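Local atomic coordinates of probable chitinase A (Chromobacterium violaceum, PDB entry 4TX8), a protein that probably hydrolyses internal glycosidic bonds of chitin as a family 18 endochitinase that also carries a carbohydrate-binding module. Residues 119-133 with 398-411. Residues are numbered along the deposited sequence; the frame is centred on the assembly and turned at random.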
loop_
_atom_site.group_PDB
_atom_site.type_symbol
_atom_site.label_atom_id
_atom_site.label_comp_id
_atom_site.label_asym_id
_atom_site.label_seq_id
_atom_site.Cartn_x
_atom_site.Cartn_y
_atom_site.Cartn_z
ATOM N N PRO A 119 -11.561 -2.672 -12.846
ATOM C CA PRO A 119 -12.646 -3.633 -12.599
ATOM C C PRO A 119 -13.243 -3.629 -11.179
ATOM O O PRO A 119 -14.259 -4.277 -10.965
ATOM C CB PRO A 119 -11.971 -4.978 -12.892
ATOM C CG PRO A 119 -10.952 -4.656 -13.899
ATOM C CD PRO A 119 -10.382 -3.359 -13.411
ATOM N N SER A 120 -12.645 -2.907 -10.236
ATOM C CA SER A 120 -13.227 -2.776 -8.898
ATOM C C SER A 120 -14.437 -1.854 -8.923
ATOM O O SER A 120 -15.222 -1.813 -7.974
ATOM C CB SER A 120 -12.207 -2.228 -7.900
ATOM O OG SER A 120 -12.030 -0.830 -8.090
ATOM N N GLY A 121 -14.575 -1.111 -10.016
ATOM C CA GLY A 121 -15.589 -0.083 -10.119
ATOM C C GLY A 121 -14.933 1.275 -10.279
ATOM O O GLY A 121 -13.704 1.382 -10.343
ATOM N N SER A 122 -15.752 2.316 -10.349
ATOM C CA SER A 122 -15.246 3.673 -10.490
ATOM C C SER A 122 -14.627 4.160 -9.187
ATOM O O SER A 122 -14.793 3.535 -8.138
ATOM C CB SER A 122 -16.365 4.621 -10.916
ATOM O OG SER A 122 -17.229 4.888 -9.825
ATOM N N ALA A 123 -13.911 5.277 -9.261
ATOM C CA ALA A 123 -13.427 5.943 -8.063
ATOM C C ALA A 123 -14.612 6.415 -7.231
ATOM O O ALA A 123 -15.722 6.567 -7.742
ATOM C CB ALA A 123 -12.522 7.114 -8.423
ATOM N N PHE A 124 -14.374 6.636 -5.944
ATOM C CA PHE A 124 -15.414 7.119 -5.048
ATOM C C PHE A 124 -14.830 8.216 -4.161
ATOM O O PHE A 124 -13.619 8.251 -3.945
ATOM C CB PHE A 124 -15.986 5.963 -4.215
ATOM C CG PHE A 124 -15.020 5.388 -3.215
ATOM C CD1 PHE A 124 -14.066 4.460 -3.602
ATOM C CD2 PHE A 124 -15.072 5.772 -1.883
ATOM C CE1 PHE A 124 -13.178 3.930 -2.679
ATOM C CE2 PHE A 124 -14.188 5.244 -0.956
ATOM C CZ PHE A 124 -13.240 4.322 -1.355
ATOM N N PRO A 125 -15.684 9.132 -3.669
ATOM C CA PRO A 125 -15.224 10.269 -2.859
ATOM C C PRO A 125 -14.354 9.878 -1.661
ATOM O O PRO A 125 -14.662 8.928 -0.940
ATOM C CB PRO A 125 -16.533 10.906 -2.392
ATOM C CG PRO A 125 -17.486 10.618 -3.514
ATOM C CD PRO A 125 -17.122 9.233 -3.989
ATOM N N LEU A 126 -13.270 10.623 -1.463
ATOM C CA LEU A 126 -12.312 10.353 -0.392
ATOM C C LEU A 126 -12.962 10.409 0.990
ATOM O O LEU A 126 -12.525 9.734 1.923
ATOM C CB LEU A 126 -11.152 11.348 -0.461
ATOM C CG LEU A 126 -9.949 11.063 0.442
ATOM C CD1 LEU A 126 -9.108 9.928 -0.126
ATOM C CD2 LEU A 126 -9.112 12.314 0.633
ATOM N N SER A 127 -14.011 11.216 1.114
ATOM C CA SER A 127 -14.743 11.349 2.368
ATOM C C SER A 127 -15.353 10.030 2.848
ATOM O O SER A 127 -15.609 9.857 4.038
ATOM C CB SER A 127 -15.848 12.396 2.218
ATOM O OG SER A 127 -16.739 12.042 1.171
ATOM N N GLN A 128 -15.577 9.102 1.922
ATOM C CA GLN A 128 -16.279 7.859 2.233
ATOM C C GLN A 128 -15.344 6.714 2.625
ATOM O O GLN A 128 -15.805 5.616 2.930
ATOM C CB GLN A 128 -17.148 7.435 1.043
ATOM C CG GLN A 128 -18.296 8.392 0.753
ATOM C CD GLN A 128 -19.032 8.055 -0.529
ATOM O OE1 GLN A 128 -18.863 6.972 -1.089
ATOM N NE2 GLN A 128 -19.850 8.988 -1.004
ATOM N N VAL A 129 -14.038 6.965 2.610
ATOM C CA VAL A 129 -13.065 5.965 3.041
ATOM C C VAL A 129 -13.298 5.626 4.514
ATOM O O VAL A 129 -13.350 6.519 5.360
ATOM C CB VAL A 129 -11.619 6.455 2.830
ATOM C CG1 VAL A 129 -10.630 5.513 3.499
ATOM C CG2 VAL A 129 -11.315 6.594 1.341
ATOM N N SER A 130 -13.446 4.338 4.813
ATOM C CA SER A 130 -13.881 3.905 6.138
ATOM C C SER A 130 -12.862 4.231 7.225
ATOM O O SER A 130 -11.668 4.351 6.957
ATOM C CB SER A 130 -14.176 2.403 6.141
ATOM O OG SER A 130 -13.074 1.665 6.630
ATOM N N ALA A 131 -13.349 4.351 8.456
ATOM C CA ALA A 131 -12.514 4.733 9.588
ATOM C C ALA A 131 -11.439 3.698 9.923
ATOM O O ALA A 131 -10.524 3.986 10.691
ATOM C CB ALA A 131 -13.386 4.991 10.810
ATOM N N ASP A 132 -11.546 2.499 9.352
ATOM C CA ASP A 132 -10.570 1.441 9.620
ATOM C C ASP A 132 -9.208 1.723 8.983
ATOM O O ASP A 132 -8.209 1.106 9.349
ATOM C CB ASP A 132 -11.092 0.087 9.130
ATOM C CG ASP A 132 -12.117 -0.520 10.066
ATOM O OD1 ASP A 132 -12.027 -0.276 11.290
ATOM O OD2 ASP A 132 -13.009 -1.247 9.578
ATOM N N TRP A 133 -9.170 2.645 8.027
ATOM C CA TRP A 133 -7.920 2.995 7.359
ATOM C C TRP A 133 -7.195 4.120 8.096
ATOM O O TRP A 133 -7.798 5.133 8.434
ATOM C CB TRP A 133 -8.189 3.396 5.907
ATOM C CG TRP A 133 -8.873 2.318 5.123
ATOM C CD1 TRP A 133 -10.208 2.218 4.854
ATOM C CD2 TRP A 133 -8.255 1.174 4.521
ATOM N NE1 TRP A 133 -10.459 1.085 4.113
ATOM C CE2 TRP A 133 -9.277 0.426 3.896
ATOM C CE3 TRP A 133 -6.937 0.709 4.445
ATOM C CZ2 TRP A 133 -9.021 -0.761 3.207
ATOM C CZ3 TRP A 133 -6.685 -0.470 3.759
ATOM C CH2 TRP A 133 -7.722 -1.189 3.148
ATOM N N SER A 398 -6.271 -3.200 -2.200
ATOM C CA SER A 398 -6.394 -1.753 -2.084
ATOM C C SER A 398 -7.645 -1.403 -1.290
ATOM O O SER A 398 -8.465 -2.273 -0.997
ATOM C CB SER A 398 -6.479 -1.106 -3.467
ATOM O OG SER A 398 -7.657 -1.537 -4.137
ATOM N N ILE A 399 -7.799 -0.123 -0.968
ATOM C CA ILE A 399 -9.013 0.371 -0.332
ATOM C C ILE A 399 -10.241 0.093 -1.206
ATOM O O ILE A 399 -11.277 -0.365 -0.716
ATOM C CB ILE A 399 -8.904 1.884 -0.035
ATOM C CG1 ILE A 399 -7.786 2.136 0.984
ATOM C CG2 ILE A 399 -10.234 2.441 0.455
ATOM C CD1 ILE A 399 -7.681 3.574 1.446
ATOM N N ASN A 400 -10.114 0.345 -2.506
ATOM C CA ASN A 400 -11.221 0.137 -3.437
ATOM C C ASN A 400 -11.619 -1.327 -3.592
ATOM O O ASN A 400 -12.807 -1.648 -3.603
ATOM C CB ASN A 400 -10.876 0.721 -4.803
ATOM C CG ASN A 400 -10.843 2.233 -4.792
ATOM O OD1 ASN A 400 -10.081 2.840 -4.040
ATOM N ND2 ASN A 400 -11.672 2.853 -5.627
ATOM N N TRP A 401 -10.637 -2.213 -3.721
ATOM C CA TRP A 401 -10.953 -3.630 -3.836
ATOM C C TRP A 401 -11.557 -4.143 -2.535
ATOM O O TRP A 401 -12.475 -4.963 -2.555
ATOM C CB TRP A 401 -9.720 -4.449 -4.221
ATOM C CG TRP A 401 -9.503 -4.485 -5.698
ATOM C CD1 TRP A 401 -8.452 -3.959 -6.388
ATOM C CD2 TRP A 401 -10.382 -5.056 -6.677
ATOM N NE1 TRP A 401 -8.612 -4.181 -7.737
ATOM C CE2 TRP A 401 -9.791 -4.851 -7.940
ATOM C CE3 TRP A 401 -11.607 -5.728 -6.606
ATOM C CZ2 TRP A 401 -10.385 -5.289 -9.122
ATOM C CZ3 TRP A 401 -12.196 -6.163 -7.786
ATOM C CH2 TRP A 401 -11.584 -5.943 -9.024
ATOM N N ASP A 402 -11.054 -3.647 -1.408
ATOM C CA ASP A 402 -11.606 -4.028 -0.112
ATOM C C ASP A 402 -13.058 -3.576 0.016
ATOM O O ASP A 402 -13.910 -4.320 0.500
ATOM C CB ASP A 402 -10.771 -3.445 1.029
ATOM C CG ASP A 402 -11.436 -3.623 2.380
ATOM O OD1 ASP A 402 -11.419 -4.756 2.906
ATOM O OD2 ASP A 402 -11.987 -2.634 2.908
ATOM N N ARG A 403 -13.330 -2.353 -0.429
ATOM C CA ARG A 403 -14.679 -1.797 -0.414
ATOM C C ARG A 403 -15.623 -2.599 -1.307
ATOM O O ARG A 403 -16.738 -2.944 -0.904
ATOM C CB ARG A 403 -14.645 -0.331 -0.859
ATOM C CG ARG A 403 -16.004 0.340 -1.032
ATOM C CD ARG A 403 -15.801 1.796 -1.447
ATOM N NE ARG A 403 -17.041 2.496 -1.776
ATOM C CZ ARG A 403 -17.518 2.637 -3.010
ATOM N NH1 ARG A 403 -16.867 2.114 -4.040
ATOM N NH2 ARG A 403 -18.648 3.298 -3.213
ATOM N N ARG A 404 -15.165 -2.896 -2.518
ATOM C CA ARG A 404 -15.955 -3.655 -3.480
ATOM C C ARG A 404 -16.275 -5.051 -2.940
ATOM O O ARG A 404 -17.368 -5.576 -3.158
ATOM C CB ARG A 404 -15.210 -3.746 -4.816
ATOM C CG ARG A 404 -15.848 -4.653 -5.862
ATOM C CD ARG A 404 -17.314 -4.319 -6.109
ATOM N NE ARG A 404 -17.536 -2.923 -6.477
ATOM C CZ ARG A 404 -18.736 -2.411 -6.737
ATOM N NH1 ARG A 404 -19.815 -3.184 -6.670
ATOM N NH2 ARG A 404 -18.862 -1.132 -7.066
ATOM N N ASP A 405 -15.325 -5.632 -2.212
ATOM C CA ASP A 405 -15.472 -6.988 -1.688
ATOM C C ASP A 405 -16.217 -7.040 -0.350
ATOM O O ASP A 405 -16.417 -8.116 0.209
ATOM C CB ASP A 405 -14.096 -7.648 -1.540
ATOM C CG ASP A 405 -13.435 -7.930 -2.882
ATOM O OD1 ASP A 405 -14.159 -8.060 -3.893
ATOM O OD2 ASP A 405 -12.191 -8.030 -2.924
ATOM N N GLY A 406 -16.623 -5.879 0.158
ATOM C CA GLY A 406 -17.411 -5.813 1.376
ATOM C C GLY A 406 -16.613 -5.642 2.659
ATOM O O GLY A 406 -17.027 -6.121 3.715
ATOM N N TYR A 407 -15.475 -4.960 2.561
ATOM C CA TYR A 407 -14.608 -4.681 3.709
ATOM C C TYR A 407 -14.156 -5.950 4.426
ATOM O O TYR A 407 -13.962 -5.946 5.641
ATOM C CB TYR A 407 -15.313 -3.758 4.709
ATOM C CG TYR A 407 -15.922 -2.517 4.097
ATOM C CD1 TYR A 407 -15.121 -1.510 3.570
ATOM C CD2 TYR A 407 -17.299 -2.342 4.066
ATOM C CE1 TYR A 407 -15.677 -0.368 3.019
ATOM C CE2 TYR A 407 -17.863 -1.207 3.519
ATOM C CZ TYR A 407 -17.047 -0.224 2.996
ATOM O OH TYR A 407 -17.604 0.907 2.449
ATOM N N THR A 408 -13.985 -7.029 3.671
ATOM C CA THR A 408 -13.627 -8.318 4.253
ATOM C C THR A 408 -12.178 -8.363 4.727
ATOM O O THR A 408 -11.797 -9.252 5.486
ATOM C CB THR A 408 -13.857 -9.464 3.257
ATOM O OG1 THR A 408 -13.254 -9.126 2.001
ATOM C CG2 THR A 408 -15.344 -9.692 3.052
ATOM N N PHE A 409 -11.370 -7.412 4.269
ATOM C CA PHE A 409 -9.994 -7.313 4.732
ATOM C C PHE A 409 -9.888 -6.271 5.842
ATOM O O PHE A 409 -9.410 -6.568 6.937
ATOM C CB PHE A 409 -9.046 -6.967 3.575
ATOM C CG PHE A 409 -7.584 -6.962 3.962
ATOM C CD1 PHE A 409 -6.992 -5.824 4.493
ATOM C CD2 PHE A 409 -6.803 -8.096 3.790
ATOM C CE1 PHE A 409 -5.651 -5.820 4.853
ATOM C CE2 PHE A 409 -5.461 -8.097 4.143
ATOM C CZ PHE A 409 -4.885 -6.959 4.677
ATOM N N SER A 410 -10.349 -5.054 5.560
ATOM C CA SER A 410 -10.168 -3.936 6.483
ATOM C C SER A 410 -10.815 -4.159 7.850
ATOM O O SER A 410 -10.233 -3.802 8.870
ATOM C CB SER A 410 -10.711 -2.644 5.867
ATOM O OG SER A 410 -12.091 -2.751 5.572
ATOM N N ARG A 411 -12.006 -4.749 7.882
ATOM C CA ARG A 411 -12.702 -4.917 9.159
ATOM C C ARG A 411 -11.951 -5.851 10.121
ATOM O O ARG A 411 -11.652 -5.446 11.244
ATOM C CB ARG A 411 -14.141 -5.411 8.942
ATOM C CG ARG A 411 -15.115 -4.324 8.521
ATOM C CD ARG A 411 -16.500 -4.891 8.251
ATOM N NE ARG A 411 -17.442 -3.849 7.850
ATOM C CZ ARG A 411 -18.661 -4.083 7.371
ATOM N NH1 ARG A 411 -19.095 -5.329 7.224
ATOM N NH2 ARG A 411 -19.446 -3.067 7.034
HETATM O O HOH W 1 -13.829 1.236 -7.031
HETATM O O HOH W 2 -11.504 5.842 -5.233
HETATM O O HOH W 3 -15.917 2.984 1.631
HETATM O O HOH W 4 -18.778 4.073 -0.055
HETATM O O HOH W 5 -13.548 -1.091 7.004
HETATM O O HOH W 6 -12.350 -0.103 2.019
#
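Ser120 sets its CB over the centre of the six-membered ring of Trp401, a CH-pi contact 3.5 Å from the centroid, while its carbonyl O accepts a hydrogen bond from Arg404 NE (3.0 Å, 138° at the hydrogen). The bends at chi2 and chi3 curl the arginine back to that oxygen, and its NH1 continues to the O of Trp71. One water joins Ser120 OG and Ser122 O to Asn400 ND2; a second links ND2 to Phe124 N. Asn400 OD1 accepts from the backbone of His114. Phe124 lies flat under the guanidinium of Arg403, planes 11° apart, a cation-pi stack with Arg403 CZ 4.1 Å from the centroid of the Phe124 ring. CG anti to the backbone N (chi1 174°) and an extended chain carry the arginine along this face, with CD over the ring centre; Ile399 CG2 abuts the ring edge. Over Trp133, Ile399 CG1 sits 3.6 Å from the centroid of the six-membered ring, while Ser410 CB packs against Trp133 CZ2 at 3.7 Å. A water bridges Trp133 NE1 to Ile399 O and Asp402 OD2. The contact packs the loop after strand 108-114 against the segment after strand 393-397, beside the parallel pairing of these first and last strands that closes the GH18 TIM barrel.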